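Long-range contact in GTP pyrophosphokinase (PDB 3IBW), which probably transfers pyrophosphate from ATP to GTP to make the alarmone pppGpp, the fragment here being its ACT domain, a probable regulatory module: residues 3-9 against 48-54. The protein carries 1 engineered substitution. Sequence-based numbering, arbitrary orientation.
Sequences DFLAGIR and NLMIFVK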
loop_
_atom_site.group_PDB
_atom_site.type_symbol
_atom_site.label_atom_id
_atom_site.label_comp_id
_atom_site.label_asym_id
_atom_site.label_seq_id
_atom_site.Cartn_x
_atom_site.Cartn_y
_atom_site.Cartn_z
ATOM N N ASP A 3 17.999 10.852 -5.031
ATOM C CA ASP A 3 16.552 10.746 -4.860
ATOM C C ASP A 3 15.925 11.881 -4.066
ATOM O O ASP A 3 16.513 12.371 -3.105
ATOM C CB ASP A 3 16.192 9.404 -4.204
ATOM C CG ASP A 3 16.481 8.212 -5.102
ATOM O OD1 ASP A 3 17.092 8.397 -6.175
ATOM O OD2 ASP A 3 16.096 7.082 -4.725
ATOM N N PHE A 4 14.738 12.310 -4.488
ATOM C CA PHE A 4 14.027 13.373 -3.787
ATOM C C PHE A 4 12.618 12.890 -3.453
ATOM O O PHE A 4 12.111 11.946 -4.066
ATOM C CB PHE A 4 13.966 14.657 -4.630
ATOM C CG PHE A 4 13.051 14.567 -5.813
ATOM C CD1 PHE A 4 11.814 15.206 -5.804
ATOM C CD2 PHE A 4 13.415 13.828 -6.933
ATOM C CE1 PHE A 4 10.956 15.113 -6.898
ATOM C CE2 PHE A 4 12.565 13.727 -8.028
ATOM C CZ PHE A 4 11.331 14.369 -8.009
ATOM N N LEU A 5 11.995 13.538 -2.475
ATOM C CA LEU A 5 10.656 13.163 -2.041
ATOM C C LEU A 5 9.581 13.758 -2.936
ATOM O O LEU A 5 9.548 14.972 -3.159
ATOM C CB LEU A 5 10.426 13.621 -0.594
ATOM C CG LEU A 5 9.160 13.102 0.098
ATOM C CD1 LEU A 5 9.278 11.596 0.328
ATOM C CD2 LEU A 5 8.965 13.830 1.421
ATOM N N ALA A 6 8.709 12.895 -3.456
ATOM C CA ALA A 6 7.610 13.323 -4.313
ATOM C C ALA A 6 6.301 12.688 -3.843
ATOM O O ALA A 6 6.301 11.620 -3.225
ATOM C CB ALA A 6 7.873 12.934 -5.762
ATOM N N GLY A 7 5.191 13.358 -4.139
ATOM C CA GLY A 7 3.887 12.852 -3.753
ATOM C C GLY A 7 3.028 12.572 -4.972
ATOM O O GLY A 7 3.107 13.290 -5.974
ATOM N N ILE A 8 2.211 11.525 -4.888
ATOM C CA ILE A 8 1.313 11.135 -5.976
ATOM C C ILE A 8 -0.063 10.838 -5.378
ATOM O O ILE A 8 -0.163 10.158 -4.358
ATOM C CB ILE A 8 1.768 9.826 -6.686
ATOM C CG1 ILE A 8 3.163 9.982 -7.291
ATOM C CG2 ILE A 8 0.760 9.450 -7.774
ATOM C CD1 ILE A 8 3.697 8.688 -7.887
ATOM N N ARG A 9 -1.115 11.350 -6.007
ATOM C CA ARG A 9 -2.466 11.085 -5.532
ATOM C C ARG A 9 -3.239 10.342 -6.611
ATOM O O ARG A 9 -3.288 10.777 -7.764
ATOM C CB ARG A 9 -3.196 12.380 -5.184
ATOM C CG ARG A 9 -4.678 12.174 -4.861
ATOM C CD ARG A 9 -5.257 13.407 -4.193
ATOM N NE ARG A 9 -6.709 13.352 -4.026
ATOM C CZ ARG A 9 -7.333 12.801 -2.991
ATOM N NH1 ARG A 9 -6.639 12.226 -2.018
ATOM N NH2 ARG A 9 -8.657 12.853 -2.913
ATOM N N ASN A 48 -2.892 8.517 -1.322
ATOM C CA ASN A 48 -1.824 9.513 -1.346
ATOM C C ASN A 48 -0.555 8.718 -1.045
ATOM O O ASN A 48 -0.454 8.049 -0.016
ATOM C CB ASN A 48 -2.040 10.596 -0.287
ATOM C CG ASN A 48 -3.079 11.620 -0.704
ATOM O OD1 ASN A 48 -3.655 11.539 -1.790
ATOM N ND2 ASN A 48 -3.318 12.594 0.159
ATOM N N LEU A 49 0.408 8.807 -1.953
ATOM C CA LEU A 49 1.666 8.085 -1.851
ATOM C C LEU A 49 2.849 9.042 -1.837
ATOM O O LEU A 49 2.901 9.966 -2.648
ATOM C CB LEU A 49 1.780 7.141 -3.063
ATOM C CG LEU A 49 3.106 6.492 -3.481
ATOM C CD1 LEU A 49 3.519 5.451 -2.452
ATOM C CD2 LEU A 49 2.950 5.839 -4.852
HETATM N N MSE A 50 3.771 8.849 -0.895
HETATM C CA MSE A 50 4.982 9.670 -0.842
HETATM C C MSE A 50 6.110 8.682 -1.100
HETATM O O MSE A 50 6.221 7.656 -0.425
HETATM C CB MSE A 50 5.185 10.320 0.526
HETATM C CG MSE A 50 4.082 11.276 0.929
HETATM SE SE MSE A 50 4.014 12.859 -0.168
HETATM C CE MSE A 50 5.911 13.239 -0.304
ATOM N N ILE A 51 6.955 9.002 -2.071
ATOM C CA ILE A 51 8.060 8.134 -2.445
ATOM C C ILE A 51 9.320 8.946 -2.695
ATOM O O ILE A 51 9.241 10.157 -2.919
ATOM C CB ILE A 51 7.760 7.386 -3.783
ATOM C CG1 ILE A 51 7.483 8.406 -4.905
ATOM C CG2 ILE A 51 6.575 6.454 -3.628
ATOM C CD1 ILE A 51 7.434 7.791 -6.295
ATOM N N PHE A 52 10.473 8.280 -2.620
ATOM C CA PHE A 52 11.751 8.911 -2.947
ATOM C C PHE A 52 11.995 8.406 -4.374
ATOM O O PHE A 52 11.991 7.196 -4.637
ATOM C CB PHE A 52 12.867 8.478 -1.998
ATOM C CG PHE A 52 12.893 9.268 -0.733
ATOM C CD1 PHE A 52 13.280 10.604 -0.736
ATOM C CD2 PHE A 52 12.513 8.689 0.459
ATOM C CE1 PHE A 52 13.269 11.348 0.439
ATOM C CE2 PHE A 52 12.496 9.429 1.640
ATOM C CZ PHE A 52 12.882 10.753 1.631
ATOM N N VAL A 53 12.209 9.340 -5.294
ATOM C CA VAL A 53 12.387 9.000 -6.694
ATOM C C VAL A 53 13.604 9.691 -7.295
ATOM O O VAL A 53 14.004 10.767 -6.856
ATOM C CB VAL A 53 11.071 9.349 -7.464
ATOM C CG1 VAL A 53 10.806 10.836 -7.404
ATOM C CG2 VAL A 53 11.136 8.858 -8.883
ATOM N N LYS A 54 14.180 9.044 -8.300
ATOM C CA LYS A 54 15.378 9.521 -8.986
ATOM C C LYS A 54 15.310 10.918 -9.571
ATOM O O LYS A 54 16.160 11.768 -9.301
ATOM C CB LYS A 54 15.738 8.541 -10.105
ATOM C CG LYS A 54 17.021 8.854 -10.852
ATOM C CD LYS A 54 17.395 7.733 -11.822
ATOM C CE LYS A 54 16.520 7.739 -13.066
ATOM N NZ LYS A 54 17.150 6.969 -14.183
#
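One face of the Phe-52 ring carries CD1 of Leu-5, a CH-pi contact with the methyl 3.9 Å from the ring centroid and almost on its normal. Lys-54 O lies at the edge of the Phe-4 ring, whose CE2 touches Val-53 CG1 at 3.4 Å. With CG between the backbone N and the carbonyl carbon (chi1 71°), Phe-4 bends back beside the valine of the neighbouring strand. At the edge of the Arg-9 guanidinium, Asn-48 OD1 accepts a hydrogen bond from Arg-9 NH1 (3.1 Å), in the guanidinium plane but tilted 33° from the amide's carbonyl plane. Cut back to an alanine, Arg-9 would probably leave Asn-48 OD1 without this donor and without the methylenes CG and CD beside it. Selenomethionine Met-50, bent at its second and third torsions, brings SE to 3.6 Å from Gly-7 CA, where a beta-carbon would clash, and presses CE tightly on Leu-5 CG (3.3 Å). Phe-4, Ala-6 and Ile-8 form hydrogen-bonded antiparallel pairs with Val-53, Ile-51 and Leu-49, respectively. Strands 4-13 and 44-53 are the two central strands of the four-stranded ACT sheet, with 32-41 beside 44-53 and 72-78 beside 4-13. Small Ala-6 and branched Ile-8, Ile-51 and Val-53 suit the face packed under helix 56-67, where they meet Leu-59, Leu-62 and Lys-58.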